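Local atomic coordinates of CLIP-associating protein (Drosophila melanogaster, PDB entry 4G3A), a protein that tracks microtubule plus ends and stabilises dynamic microtubules, serving mitotic spindle formation and kinetochore attachment. Residues A[76-81]-A[114-119]; A[151-156]-A[189-194]. All blocks are in the same frame, centred on the assembly; numbering follows the deposited sequence.

Following this N-terminal TOG-like domain from its N terminus, helix 63-80 of HEAT 1 ends in segment 76-81. Helix 88-98 follows, and helix 104-119 of HEAT 2 returns alongside in the same direction; contact 1 closes this loop of 32 residues. The chain goes on through helix 125-136 to helix 142-159, and contact 2 closes a second, equal loop where helix 182-199, in HEAT 3, lies beside it. The loops lie in series, neither nesting nor crossing. The centres of contacts 1 and 2 lie about 21 Å apart, yet they touch through Leu114 on Thr151 and Met118 on Ala155, so helices 63-80, 104-119, 142-159 and 182-199, every second helix, stand in one row.

Contact 1. Residues A[76-81]-A[114-119]; sequences LIKRLG and LRDLME
Ile77 meets Asp116 and Leu117 where helix 63-80 of HEAT 1 lies beside helix 104-119 of HEAT 2, the segment axes 9.2 Å apart and inclined by only 4°. From CB of Ile77 the side chain divides. CG2 bears on the backbone of Asp116, 3.5 Å from its carbonyl O, and has Asp116 CB beside it. The other branch, with CG1 anti to the carbonyl carbon (chi1 -71°), crosses Leu117 at a slant: CG1 lies 3.9 Å from Leu117 CD2, and the terminal CD1 closes to 3.6 Å on that same methyl. Leu117 CB starts away from the partner helix, but CD2 turns back to meet the isoleucine, while Leu128 of helix 125-136 also packs on this leucine. Next to this apolar patch the extended Lys78 brings CE to 3.7 Å from Asp116 OD2. Its NZ stays 4.5 Å from that oxygen, and a water joins them, accepting from NZ at 2.8 Å and donating to OD2 at 2.7 Å. Ser74 hydrogen-bonds OD2 as well, and Glu75 forms a salt bridge with NZ. The helices thus meet through apolar packing, with a solvent-mediated polar link at its margin that probably eases the burial of the aspartate's charge.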
loop_
_atom_site.group_PDB
_atom_site.type_symbol
_atom_site.label_atom_id
_atom_site.label_comp_id
_atom_site.label_asym_id
_atom_site.label_seq_id
_atom_site.Cartn_x
_atom_site.Cartn_y
_atom_site.Cartn_z
ATOM N N LEU A 76 7.144 11.328 7.417
ATOM C CA LEU A 76 8.588 11.088 7.315
ATOM C C LEU A 76 9.007 10.773 5.879
ATOM O O LEU A 76 10.044 11.247 5.402
ATOM C CB LEU A 76 9.021 9.943 8.239
ATOM C CG LEU A 76 8.868 10.185 9.743
ATOM C CD1 LEU A 76 9.014 8.885 10.524
ATOM C CD2 LEU A 76 9.873 11.223 10.228
ATOM N N ILE A 77 8.197 9.969 5.190
ATOM C CA ILE A 77 8.473 9.653 3.796
ATOM C C ILE A 77 8.505 10.939 2.983
ATOM O O ILE A 77 9.415 11.152 2.189
ATOM C CB ILE A 77 7.408 8.711 3.205
ATOM C CG1 ILE A 77 7.555 7.308 3.787
ATOM C CG2 ILE A 77 7.516 8.651 1.690
ATOM C CD1 ILE A 77 6.287 6.514 3.676
ATOM N N LYS A 78 7.502 11.794 3.178
ATOM C CA LYS A 78 7.442 13.060 2.455
ATOM C C LYS A 78 8.662 13.935 2.729
ATOM O O LYS A 78 9.206 14.546 1.813
ATOM C CB LYS A 78 6.164 13.818 2.797
ATOM C CG LYS A 78 4.911 13.148 2.296
ATOM C CD LYS A 78 3.697 13.868 2.814
ATOM C CE LYS A 78 2.479 12.982 2.746
ATOM N NZ LYS A 78 1.309 13.701 3.316
ATOM N N ARG A 79 9.101 13.983 3.984
ATOM C CA ARG A 79 10.261 14.796 4.352
ATOM C C ARG A 79 11.581 14.147 3.961
ATOM O O ARG A 79 12.532 14.842 3.600
ATOM C CB ARG A 79 10.293 15.053 5.858
ATOM C CG ARG A 79 9.182 15.917 6.376
ATOM C CD ARG A 79 9.394 16.164 7.839
ATOM N NE ARG A 79 8.421 17.106 8.373
ATOM C CZ ARG A 79 8.688 18.375 8.657
ATOM N NH1 ARG A 79 9.908 18.870 8.464
ATOM N NH2 ARG A 79 7.728 19.149 9.137
ATOM N N LEU A 80 11.644 12.821 4.059
ATOM C CA LEU A 80 12.907 12.100 3.887
ATOM C C LEU A 80 13.171 11.657 2.456
ATOM O O LEU A 80 14.323 11.497 2.052
ATOM C CB LEU A 80 12.955 10.881 4.804
ATOM C CG LEU A 80 13.673 11.058 6.138
ATOM C CD1 LEU A 80 13.226 12.334 6.812
ATOM C CD2 LEU A 80 13.436 9.855 7.030
ATOM N N GLY A 81 12.110 11.441 1.694
ATOM C CA GLY A 81 12.268 10.973 0.329
ATOM C C GLY A 81 13.092 9.704 0.312
ATOM O O GLY A 81 12.856 8.802 1.112
ATOM N N LEU A 114 1.742 3.571 1.103
ATOM C CA LEU A 114 2.317 2.909 -0.066
ATOM C C LEU A 114 2.434 3.874 -1.252
ATOM O O LEU A 114 3.460 3.923 -1.917
ATOM C CB LEU A 114 1.512 1.659 -0.464
ATOM C CG LEU A 114 1.466 0.531 0.573
ATOM C CD1 LEU A 114 0.546 -0.588 0.091
ATOM C CD2 LEU A 114 2.863 0.007 0.859
ATOM N N ARG A 115 1.392 4.650 -1.519
ATOM C CA ARG A 115 1.474 5.623 -2.611
ATOM C C ARG A 115 2.552 6.684 -2.333
ATOM O O ARG A 115 3.258 7.126 -3.243
ATOM C CB ARG A 115 0.104 6.257 -2.875
ATOM C CG ARG A 115 -0.933 5.248 -3.400
ATOM C CD ARG A 115 -2.129 5.943 -4.064
ATOM N NE ARG A 115 -2.896 6.756 -3.124
ATOM C CZ ARG A 115 -3.878 6.281 -2.362
ATOM N NH1 ARG A 115 -4.207 4.997 -2.422
ATOM N NH2 ARG A 115 -4.534 7.083 -1.537
ATOM N N ASP A 116 2.685 7.078 -1.068
ATOM C CA ASP A 116 3.690 8.069 -0.688
ATOM C C ASP A 116 5.110 7.557 -0.935
ATOM O O ASP A 116 5.966 8.302 -1.408
ATOM C CB ASP A 116 3.507 8.522 0.768
ATOM C CG ASP A 116 2.272 9.398 0.964
ATOM O OD1 ASP A 116 1.823 10.067 0.004
ATOM O OD2 ASP A 116 1.747 9.419 2.093
ATOM N N LEU A 117 5.360 6.285 -0.641
ATOM C CA LEU A 117 6.663 5.688 -0.942
ATOM C C LEU A 117 7.058 5.887 -2.408
ATOM O O LEU A 117 8.218 6.145 -2.731
ATOM C CB LEU A 117 6.665 4.190 -0.616
ATOM C CG LEU A 117 6.599 3.718 0.842
ATOM C CD1 LEU A 117 6.377 2.209 0.919
ATOM C CD2 LEU A 117 7.881 4.102 1.611
HETATM N N MSE A 118 6.084 5.749 -3.297
HETATM C CA MSE A 118 6.343 5.853 -4.723
HETATM C C MSE A 118 6.371 7.313 -5.162
HETATM O O MSE A 118 7.270 7.732 -5.878
HETATM C CB MSE A 118 5.289 5.066 -5.509
HETATM C CG MSE A 118 5.357 3.572 -5.255
HETATM SE SE MSE A 118 4.066 2.586 -6.383
HETATM C CE MSE A 118 2.471 2.999 -5.357
ATOM N N GLU A 119 5.393 8.096 -4.727
ATOM C CA GLU A 119 5.336 9.488 -5.157
ATOM C C GLU A 119 6.596 10.241 -4.725
ATOM O O GLU A 119 7.151 11.028 -5.489
ATOM C CB GLU A 119 4.085 10.195 -4.628
ATOM C CG GLU A 119 3.946 11.631 -5.148
ATOM C CD GLU A 119 2.613 12.288 -4.791
ATOM O OE1 GLU A 119 1.723 11.608 -4.236
ATOM O OE2 GLU A 119 2.457 13.494 -5.080
HETATM O O HOH W 1 -0.017 11.288 2.913
#

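Contact 2. Residues A[151-156]-A[189-194]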
loop_
_atom_site.group_PDB
_atom_site.type_symbol
_atom_site.label_atom_id
_atom_site.label_comp_id
_atom_site.label_asym_id
_atom_site.label_seq_id
_atom_site.Cartn_x
_atom_site.Cartn_y
_atom_site.Cartn_z
ATOM N N THR A 151 -3.938 -1.671 -5.112
ATOM C CA THR A 151 -2.668 -0.956 -5.129
ATOM C C THR A 151 -2.075 -0.992 -6.532
ATOM O O THR A 151 -1.529 0.002 -7.014
ATOM C CB THR A 151 -1.643 -1.582 -4.155
ATOM O OG1 THR A 151 -2.183 -1.605 -2.826
ATOM C CG2 THR A 151 -0.341 -0.791 -4.174
ATOM N N ILE A 152 -2.157 -2.150 -7.179
ATOM C CA ILE A 152 -1.678 -2.278 -8.552
ATOM C C ILE A 152 -2.445 -1.336 -9.474
ATOM O O ILE A 152 -1.860 -0.611 -10.293
ATOM C CB ILE A 152 -1.869 -3.709 -9.078
ATOM C CG1 ILE A 152 -0.959 -4.687 -8.332
ATOM C CG2 ILE A 152 -1.623 -3.757 -10.586
ATOM C CD1 ILE A 152 -1.205 -6.149 -8.704
ATOM N N VAL A 153 -3.761 -1.350 -9.337
ATOM C CA VAL A 153 -4.616 -0.494 -10.176
ATOM C C VAL A 153 -4.237 0.980 -10.000
ATOM O O VAL A 153 -4.059 1.715 -10.984
ATOM C CB VAL A 153 -6.107 -0.718 -9.876
ATOM C CG1 VAL A 153 -6.953 0.422 -10.453
ATOM C CG2 VAL A 153 -6.574 -2.066 -10.463
ATOM N N ASN A 154 -4.083 1.403 -8.750
ATOM C CA ASN A 154 -3.770 2.810 -8.462
ATOM C C ASN A 154 -2.405 3.197 -9.009
ATOM O O ASN A 154 -2.241 4.277 -9.566
ATOM C CB ASN A 154 -3.814 3.097 -6.956
ATOM C CG ASN A 154 -5.200 2.938 -6.359
ATOM O OD1 ASN A 154 -5.345 2.775 -5.149
ATOM N ND2 ASN A 154 -6.224 2.979 -7.201
ATOM N N ALA A 155 -1.418 2.319 -8.829
ATOM C CA ALA A 155 -0.070 2.567 -9.332
ATOM C C ALA A 155 -0.023 2.684 -10.865
ATOM O O ALA A 155 0.681 3.535 -11.423
ATOM C CB ALA A 155 0.864 1.475 -8.866
ATOM N N LEU A 156 -0.771 1.823 -11.542
ATOM C CA LEU A 156 -0.880 1.886 -12.996
ATOM C C LEU A 156 -1.554 3.182 -13.423
ATOM O O LEU A 156 -1.086 3.883 -14.320
ATOM C CB LEU A 156 -1.689 0.678 -13.503
ATOM C CG LEU A 156 -1.606 0.303 -14.984
ATOM C CD1 LEU A 156 -0.178 -0.053 -15.369
ATOM C CD2 LEU A 156 -2.569 -0.859 -15.303
ATOM N N ILE A 189 -11.070 -9.576 -11.505
ATOM C CA ILE A 189 -11.729 -9.240 -12.765
ATOM C C ILE A 189 -11.540 -7.767 -13.080
ATOM O O ILE A 189 -11.042 -7.413 -14.144
ATOM C CB ILE A 189 -13.242 -9.535 -12.720
ATOM C CG1 ILE A 189 -13.483 -11.038 -12.594
ATOM C CG2 ILE A 189 -13.923 -8.999 -13.975
ATOM C CD1 ILE A 189 -14.912 -11.404 -12.282
ATOM N N GLN A 190 -11.945 -6.914 -12.147
ATOM C CA GLN A 190 -11.825 -5.481 -12.360
ATOM C C GLN A 190 -10.377 -5.041 -12.582
ATOM O O GLN A 190 -10.133 -4.103 -13.344
ATOM C CB GLN A 190 -12.468 -4.685 -11.223
ATOM C CG GLN A 190 -12.696 -3.231 -11.581
ATOM C CD GLN A 190 -13.546 -3.089 -12.832
ATOM O OE1 GLN A 190 -14.396 -3.933 -13.115
ATOM N NE2 GLN A 190 -13.319 -2.028 -13.588
ATOM N N THR A 191 -9.419 -5.725 -11.961
ATOM C CA THR A 191 -8.002 -5.389 -12.142
ATOM C C THR A 191 -7.536 -5.628 -13.584
ATOM O O THR A 191 -6.812 -4.813 -14.163
ATOM C CB THR A 191 -7.089 -6.198 -11.178
ATOM O OG1 THR A 191 -7.416 -5.882 -9.824
ATOM C CG2 THR A 191 -5.630 -5.880 -11.424
ATOM N N LEU A 192 -7.950 -6.753 -14.161
ATOM C CA LEU A 192 -7.640 -7.044 -15.562
ATOM C C LEU A 192 -8.298 -6.017 -16.482
ATOM O O LEU A 192 -7.720 -5.599 -17.490
ATOM C CB LEU A 192 -8.089 -8.453 -15.923
ATOM C CG LEU A 192 -7.246 -9.524 -15.220
ATOM C CD1 LEU A 192 -7.901 -10.880 -15.387
ATOM C CD2 LEU A 192 -5.824 -9.524 -15.781
ATOM N N VAL A 193 -9.501 -5.601 -16.116
ATOM C CA VAL A 193 -10.201 -4.580 -16.879
ATOM C C VAL A 193 -9.431 -3.259 -16.823
ATOM O O VAL A 193 -9.228 -2.615 -17.854
ATOM C CB VAL A 193 -11.668 -4.416 -16.408
ATOM C CG1 VAL A 193 -12.297 -3.169 -17.020
ATOM C CG2 VAL A 193 -12.484 -5.655 -16.767
ATOM N N GLU A 194 -8.968 -2.878 -15.632
ATOM C CA GLU A 194 -8.153 -1.672 -15.477
ATOM C C GLU A 194 -6.836 -1.779 -16.250
ATOM O O GLU A 194 -6.384 -0.802 -16.846
ATOM C CB GLU A 194 -7.854 -1.386 -13.995
ATOM C CG GLU A 194 -9.074 -1.375 -13.083
ATOM C CD GLU A 194 -10.055 -0.244 -13.384
ATOM O OE1 GLU A 194 -9.676 0.740 -14.062
ATOM O OE2 GLU A 194 -11.214 -0.343 -12.928
#
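Val153 sets both methyls against Glu194: chi1 of 164° puts CG1 anti to the backbone N and CG2 anti to the carbonyl carbon, while chi1 of Glu194 (-51°) sets its CG anti to the carbonyl carbon and against the valine, and the bend at chi2 turns the carboxylate off that line. Glu194 CG rests across the fork, 3.7 Å from Val153 CG2 and 3.8 Å from Val153 CG1, and Glu194 CB lies 3.8 Å from CG2. Thr191 brings both branches of its side chain to the same methyl, with Thr191 OG1 4.0 Å from Val153 CG2 and Thr191 CG2 equally near. That hydroxyl is hydrogen-bonded to the carbonyl O of Ala187, one turn earlier, and offers the valine a packing surface. One turn beyond Val153, Leu156 points toward the partner helix and carries CD2 to 4.1 Å from the carbonyl O of Glu194.

The two helices run side by side, their segment axes 9.8 Å apart at an angle of 13°, near-parallel as every second helix is in a HEAT-type array. Helix 182-199 belongs to HEAT 3, and its other flank receives helix 215-229, with Ile189 and Val193 on Lys224. Ile152 and Ala155 of helix 142-159 also pack on Ile129 of helix 125-136.

Beyond CG, the glutamate turns polar. In one of the two conformers of Gln190, and so only tentatively, NE2 donates to Glu194 OE2 at 2.8 Å, nearly straight and from above the carboxylate plane. Glu194 OE1 is held by a salt bridge to Lys197 and a hydrogen bond from His157 NE2, the latter adding a polar tie between the helices just beyond Leu156.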